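Local coordinates for succinyl-CoA:3-ketoacid coenzyme A transferase subunit B (Helicobacter pylori, PDB 3RRL), which catalyses, as one subunit of the enzyme, the transfer of coenzyme A from succinyl-CoA to a 3-oxo acid, giving a 3-oxoacyl-CoA and succinate, at residues E12-P26 and G90-E102. Residues are numbered along the deposited sequence; the frame is centred on the assembly and turned at random.
Sequences ELKEGMYVNLGIGLP and GGHIDLAILGGME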
loop_
_atom_site.group_PDB
_atom_site.type_symbol
_atom_site.label_atom_id
_atom_site.label_comp_id
_atom_site.label_asym_id
_atom_site.label_seq_id
_atom_site.Cartn_x
_atom_site.Cartn_y
_atom_site.Cartn_z
ATOM N N GLU B 12 3.451 -4.997 32.069
ATOM C CA GLU B 12 2.982 -5.704 30.875
ATOM C C GLU B 12 3.947 -5.587 29.688
ATOM O O GLU B 12 3.825 -6.310 28.692
ATOM C CB GLU B 12 1.582 -5.218 30.480
ATOM C CG GLU B 12 0.534 -5.449 31.565
ATOM C CD GLU B 12 0.281 -6.927 31.812
ATOM O OE1 GLU B 12 0.124 -7.671 30.815
ATOM O OE2 GLU B 12 0.248 -7.348 32.993
ATOM N N LEU B 13 4.907 -4.675 29.790
ATOM C CA LEU B 13 5.878 -4.497 28.713
ATOM C C LEU B 13 7.003 -5.511 28.834
ATOM O O LEU B 13 7.631 -5.638 29.885
ATOM C CB LEU B 13 6.436 -3.076 28.710
ATOM C CG LEU B 13 5.398 -1.976 28.514
ATOM C CD1 LEU B 13 6.084 -0.651 28.285
ATOM C CD2 LEU B 13 4.533 -2.318 27.337
ATOM N N LYS B 14 7.242 -6.239 27.752
ATOM C CA LYS B 14 8.231 -7.312 27.739
ATOM C C LYS B 14 9.280 -7.085 26.655
ATOM O O LYS B 14 8.993 -6.486 25.615
ATOM C CB LYS B 14 7.545 -8.659 27.508
ATOM C CG LYS B 14 6.433 -8.987 28.499
ATOM C CD LYS B 14 7.007 -9.388 29.848
ATOM C CE LYS B 14 5.965 -10.078 30.722
ATOM N NZ LYS B 14 6.595 -10.798 31.875
ATOM N N GLU B 15 10.488 -7.590 26.901
ATOM C CA GLU B 15 11.593 -7.469 25.960
ATOM C C GLU B 15 11.202 -7.953 24.572
ATOM O O GLU B 15 10.644 -9.041 24.423
ATOM C CB GLU B 15 12.791 -8.283 26.452
ATOM C CG GLU B 15 13.557 -7.648 27.603
ATOM C CD GLU B 15 14.656 -6.718 27.132
ATOM O OE1 GLU B 15 14.972 -6.727 25.922
ATOM O OE2 GLU B 15 15.207 -5.979 27.974
ATOM N N GLY B 16 11.491 -7.138 23.560
ATOM C CA GLY B 16 11.303 -7.548 22.180
ATOM C C GLY B 16 9.937 -7.206 21.630
ATOM O O GLY B 16 9.629 -7.497 20.479
HETATM N N MSE B 17 9.110 -6.579 22.453
HETATM C CA MSE B 17 7.779 -6.210 22.017
HETATM C C MSE B 17 7.789 -4.983 21.134
HETATM O O MSE B 17 8.669 -4.124 21.242
HETATM C CB MSE B 17 6.891 -5.933 23.212
HETATM C CG MSE B 17 6.366 -7.178 23.879
HETATM SE SE MSE B 17 4.945 -6.690 25.089
HETATM C CE MSE B 17 4.261 -8.475 25.463
ATOM N N TYR B 18 6.798 -4.913 20.254
ATOM C CA TYR B 18 6.497 -3.693 19.536
ATOM C C TYR B 18 5.224 -3.142 20.164
ATOM O O TYR B 18 4.215 -3.840 20.244
ATOM C CB TYR B 18 6.304 -3.984 18.054
ATOM C CG TYR B 18 7.556 -4.502 17.369
ATOM C CD1 TYR B 18 8.481 -3.625 16.801
ATOM C CD2 TYR B 18 7.816 -5.866 17.289
ATOM C CE1 TYR B 18 9.633 -4.096 16.163
ATOM C CE2 TYR B 18 8.957 -6.346 16.652
ATOM C CZ TYR B 18 9.862 -5.458 16.098
ATOM O OH TYR B 18 10.991 -5.944 15.479
ATOM N N VAL B 19 5.278 -1.895 20.623
ATOM C CA VAL B 19 4.219 -1.345 21.456
ATOM C C VAL B 19 3.728 -0.005 20.942
ATOM O O VAL B 19 4.514 0.825 20.482
ATOM C CB VAL B 19 4.708 -1.161 22.914
ATOM C CG1 VAL B 19 3.622 -0.526 23.770
ATOM C CG2 VAL B 19 5.138 -2.495 23.492
ATOM N N ASN B 20 2.420 0.203 21.033
ATOM C CA ASN B 20 1.846 1.504 20.746
ATOM C C ASN B 20 1.141 2.086 21.966
ATOM O O ASN B 20 0.234 1.465 22.525
ATOM C CB ASN B 20 0.874 1.434 19.580
ATOM C CG ASN B 20 0.299 2.792 19.239
ATOM O OD1 ASN B 20 -0.496 3.356 20.002
ATOM N ND2 ASN B 20 0.713 3.338 18.094
ATOM N N LEU B 21 1.568 3.275 22.373
ATOM C CA LEU B 21 1.008 3.934 23.543
ATOM C C LEU B 21 0.069 5.039 23.099
ATOM O O LEU B 21 0.479 5.963 22.416
ATOM C CB LEU B 21 2.123 4.528 24.400
ATOM C CG LEU B 21 3.108 3.541 25.025
ATOM C CD1 LEU B 21 4.180 4.275 25.816
ATOM C CD2 LEU B 21 2.364 2.553 25.910
ATOM N N GLY B 22 -1.198 4.941 23.477
ATOM C CA GLY B 22 -2.149 5.978 23.130
ATOM C C GLY B 22 -1.857 7.235 23.921
ATOM O O GLY B 22 -1.114 7.203 24.902
ATOM N N ILE B 23 -2.443 8.349 23.502
ATOM C CA ILE B 23 -2.237 9.617 24.198
ATOM C C ILE B 23 -2.873 9.589 25.580
ATOM O O ILE B 23 -3.740 8.756 25.864
ATOM C CB ILE B 23 -2.789 10.814 23.400
ATOM C CG1 ILE B 23 -4.269 10.607 23.083
ATOM C CG2 ILE B 23 -1.986 11.025 22.123
ATOM C CD1 ILE B 23 -4.871 11.733 22.275
ATOM N N GLY B 24 -2.441 10.503 26.442
ATOM C CA GLY B 24 -2.936 10.531 27.805
ATOM C C GLY B 24 -2.157 9.571 28.672
ATOM O O GLY B 24 -0.949 9.429 28.512
ATOM N N LEU B 25 -2.849 8.916 29.600
ATOM C CA LEU B 25 -2.186 8.046 30.563
ATOM C C LEU B 25 -1.113 7.137 29.961
ATOM O O LEU B 25 0.028 7.143 30.425
ATOM C CB LEU B 25 -3.211 7.217 31.347
ATOM C CG LEU B 25 -3.528 7.763 32.740
ATOM C CD1 LEU B 25 -4.385 6.791 33.539
ATOM C CD2 LEU B 25 -2.226 8.061 33.467
ATOM N N PRO B 26 -1.470 6.361 28.920
ATOM C CA PRO B 26 -0.552 5.355 28.377
ATOM C C PRO B 26 0.846 5.881 28.078
ATOM O O PRO B 26 1.819 5.149 28.273
ATOM C CB PRO B 26 -1.245 4.918 27.082
ATOM C CG PRO B 26 -2.695 5.099 27.375
ATOM C CD PRO B 26 -2.763 6.360 28.212
ATOM N N GLY B 90 -2.874 -5.035 10.472
ATOM C CA GLY B 90 -2.430 -6.355 10.062
ATOM C C GLY B 90 -1.986 -7.242 11.208
ATOM O O GLY B 90 -1.569 -8.378 10.983
ATOM N N GLY B 91 -2.057 -6.723 12.432
ATOM C CA GLY B 91 -1.781 -7.517 13.621
ATOM C C GLY B 91 -0.321 -7.617 14.027
ATOM O O GLY B 91 0.070 -8.540 14.752
ATOM N N HIS B 92 0.495 -6.672 13.568
ATOM C CA HIS B 92 1.934 -6.739 13.819
ATOM C C HIS B 92 2.385 -6.106 15.139
ATOM O O HIS B 92 3.480 -6.385 15.620
ATOM C CB HIS B 92 2.698 -6.156 12.626
ATOM C CG HIS B 92 2.331 -6.794 11.320
ATOM N ND1 HIS B 92 3.024 -7.862 10.791
ATOM C CD2 HIS B 92 1.319 -6.536 10.456
ATOM C CE1 HIS B 92 2.465 -8.224 9.651
ATOM N NE2 HIS B 92 1.426 -7.438 9.426
ATOM N N ILE B 93 1.531 -5.284 15.743
ATOM C CA ILE B 93 1.848 -4.642 17.019
ATOM C C ILE B 93 1.469 -5.569 18.180
ATOM O O ILE B 93 0.327 -6.009 18.278
ATOM C CB ILE B 93 1.085 -3.308 17.177
ATOM C CG1 ILE B 93 1.406 -2.364 16.020
ATOM C CG2 ILE B 93 1.404 -2.649 18.526
ATOM C CD1 ILE B 93 2.844 -1.940 15.967
ATOM N N ASP B 94 2.421 -5.861 19.061
ATOM C CA ASP B 94 2.179 -6.817 20.141
ATOM C C ASP B 94 1.252 -6.242 21.200
ATOM O O ASP B 94 0.447 -6.954 21.788
ATOM C CB ASP B 94 3.497 -7.233 20.798
ATOM C CG ASP B 94 4.433 -7.934 19.837
ATOM O OD1 ASP B 94 4.013 -8.936 19.215
ATOM O OD2 ASP B 94 5.586 -7.472 19.696
ATOM N N LEU B 95 1.385 -4.947 21.461
ATOM C CA LEU B 95 0.665 -4.344 22.563
ATOM C C LEU B 95 0.211 -2.916 22.278
ATOM O O LEU B 95 1.007 -2.062 21.896
ATOM C CB LEU B 95 1.563 -4.373 23.791
ATOM C CG LEU B 95 0.975 -3.885 25.095
ATOM C CD1 LEU B 95 -0.273 -4.677 25.398
ATOM C CD2 LEU B 95 2.018 -4.072 26.174
ATOM N N ALA B 96 -1.070 -2.654 22.499
ATOM C CA ALA B 96 -1.581 -1.297 22.451
ATOM C C ALA B 96 -2.174 -0.980 23.810
ATOM O O ALA B 96 -3.025 -1.720 24.313
ATOM C CB ALA B 96 -2.626 -1.148 21.368
ATOM N N ILE B 97 -1.699 0.105 24.411
ATOM C CA ILE B 97 -2.207 0.554 25.693
ATOM C C ILE B 97 -3.003 1.823 25.474
ATOM O O ILE B 97 -2.548 2.740 24.785
ATOM C CB ILE B 97 -1.076 0.802 26.692
ATOM C CG1 ILE B 97 -0.194 -0.448 26.807
ATOM C CG2 ILE B 97 -1.653 1.174 28.049
ATOM C CD1 ILE B 97 0.911 -0.323 27.824
ATOM N N LEU B 98 -4.203 1.863 26.045
ATOM C CA LEU B 98 -5.139 2.948 25.785
ATOM C C LEU B 98 -5.801 3.422 27.064
ATOM O O LEU B 98 -5.929 2.662 28.032
ATOM C CB LEU B 98 -6.231 2.499 24.805
ATOM C CG LEU B 98 -5.885 2.117 23.365
ATOM C CD1 LEU B 98 -5.773 0.611 23.220
ATOM C CD2 LEU B 98 -6.951 2.640 22.424
ATOM N N GLY B 99 -6.223 4.685 27.066
ATOM C CA GLY B 99 -7.057 5.198 28.135
ATOM C C GLY B 99 -8.504 4.917 27.794
ATOM O O GLY B 99 -8.802 4.512 26.676
ATOM N N GLY B 100 -9.410 5.113 28.746
ATOM C CA GLY B 100 -10.821 4.956 28.457
ATOM C C GLY B 100 -11.696 5.804 29.353
ATOM O O GLY B 100 -11.309 6.172 30.465
HETATM N N MSE B 101 -12.862 6.172 28.843
HETATM C CA MSE B 101 -13.908 6.764 29.673
HETATM C C MSE B 101 -14.810 5.722 30.336
HETATM O O MSE B 101 -15.245 5.893 31.473
HETATM C CB MSE B 101 -14.685 7.798 28.876
HETATM C CG MSE B 101 -13.774 8.920 28.390
HETATM SE SE MSE B 101 -14.647 10.121 27.159
HETATM C CE MSE B 101 -15.026 8.858 25.735
ATOM N N GLU B 102 -15.100 4.648 29.618
ATOM C CA GLU B 102 -15.850 3.525 30.151
ATOM C C GLU B 102 -15.340 2.216 29.569
ATOM O O GLU B 102 -14.884 2.173 28.444
ATOM C CB GLU B 102 -17.333 3.640 29.802
ATOM C CG GLU B 102 -18.140 4.629 30.595
ATOM C CD GLU B 102 -19.534 4.777 30.043
ATOM O OE1 GLU B 102 -19.798 4.240 28.965
ATOM O OE2 GLU B 102 -20.377 5.428 30.670
HETATM O O HOH W 1 7.323 -9.215 18.649
HETATM O O HOH W 2 -5.342 6.343 24.665
#
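A side-chain carboxylate joins in the pairing of two strands here: D94 OD2 takes the backbone N-H of Y18 at 2.9 Å, using the anti lone pair and a nearly straight bond (166° at the hydrogen). With CG anti to its own carbonyl carbon (chi1 -62°), D94 reaches back to the neighbouring strand, and OD2 also lies at the edge of the Y18 ring, near its plane. A water donates to the same oxygen, while OD1 forms a salt bridge with K133, so both oxygens have partners. Y18 O takes L95 N in a long bond of 3.3 Å and D94 N weakly; from there the ladder is regular: L95 O receives N20 N at 2.8 Å, N20 O receives I97 N, and I97 O receives G22 N at 2.9 Å. Strands 18-21 and 95-98 thus run parallel, 16° apart, as neighbours within the large mixed sheet of the CoA-transferase fold, flanked by strands 39-42 and 134-138. On one face V19 and L21 lie alongside L95 and I97, pointing the same way; L21 CD2 meets I97 CD1 at 3.7 Å. L13 comes across L95 at about a right angle, its CD2 only 3.3 Å from L95 CD2, tighter than usual for two methyls. The other face carries N20 and A96, both against L128 of helix 125-131. N20 ND2 is hydrogen-bonded to Q41 OE1, and the N20 side chain lies about 4 Å from that of E43, the predicted active-site glutamate. Past the strands, the P26 ring sits over the I97-G99 backbone, its CB 3.4 Å from I97 O, and a second water links I23 O to G99 N.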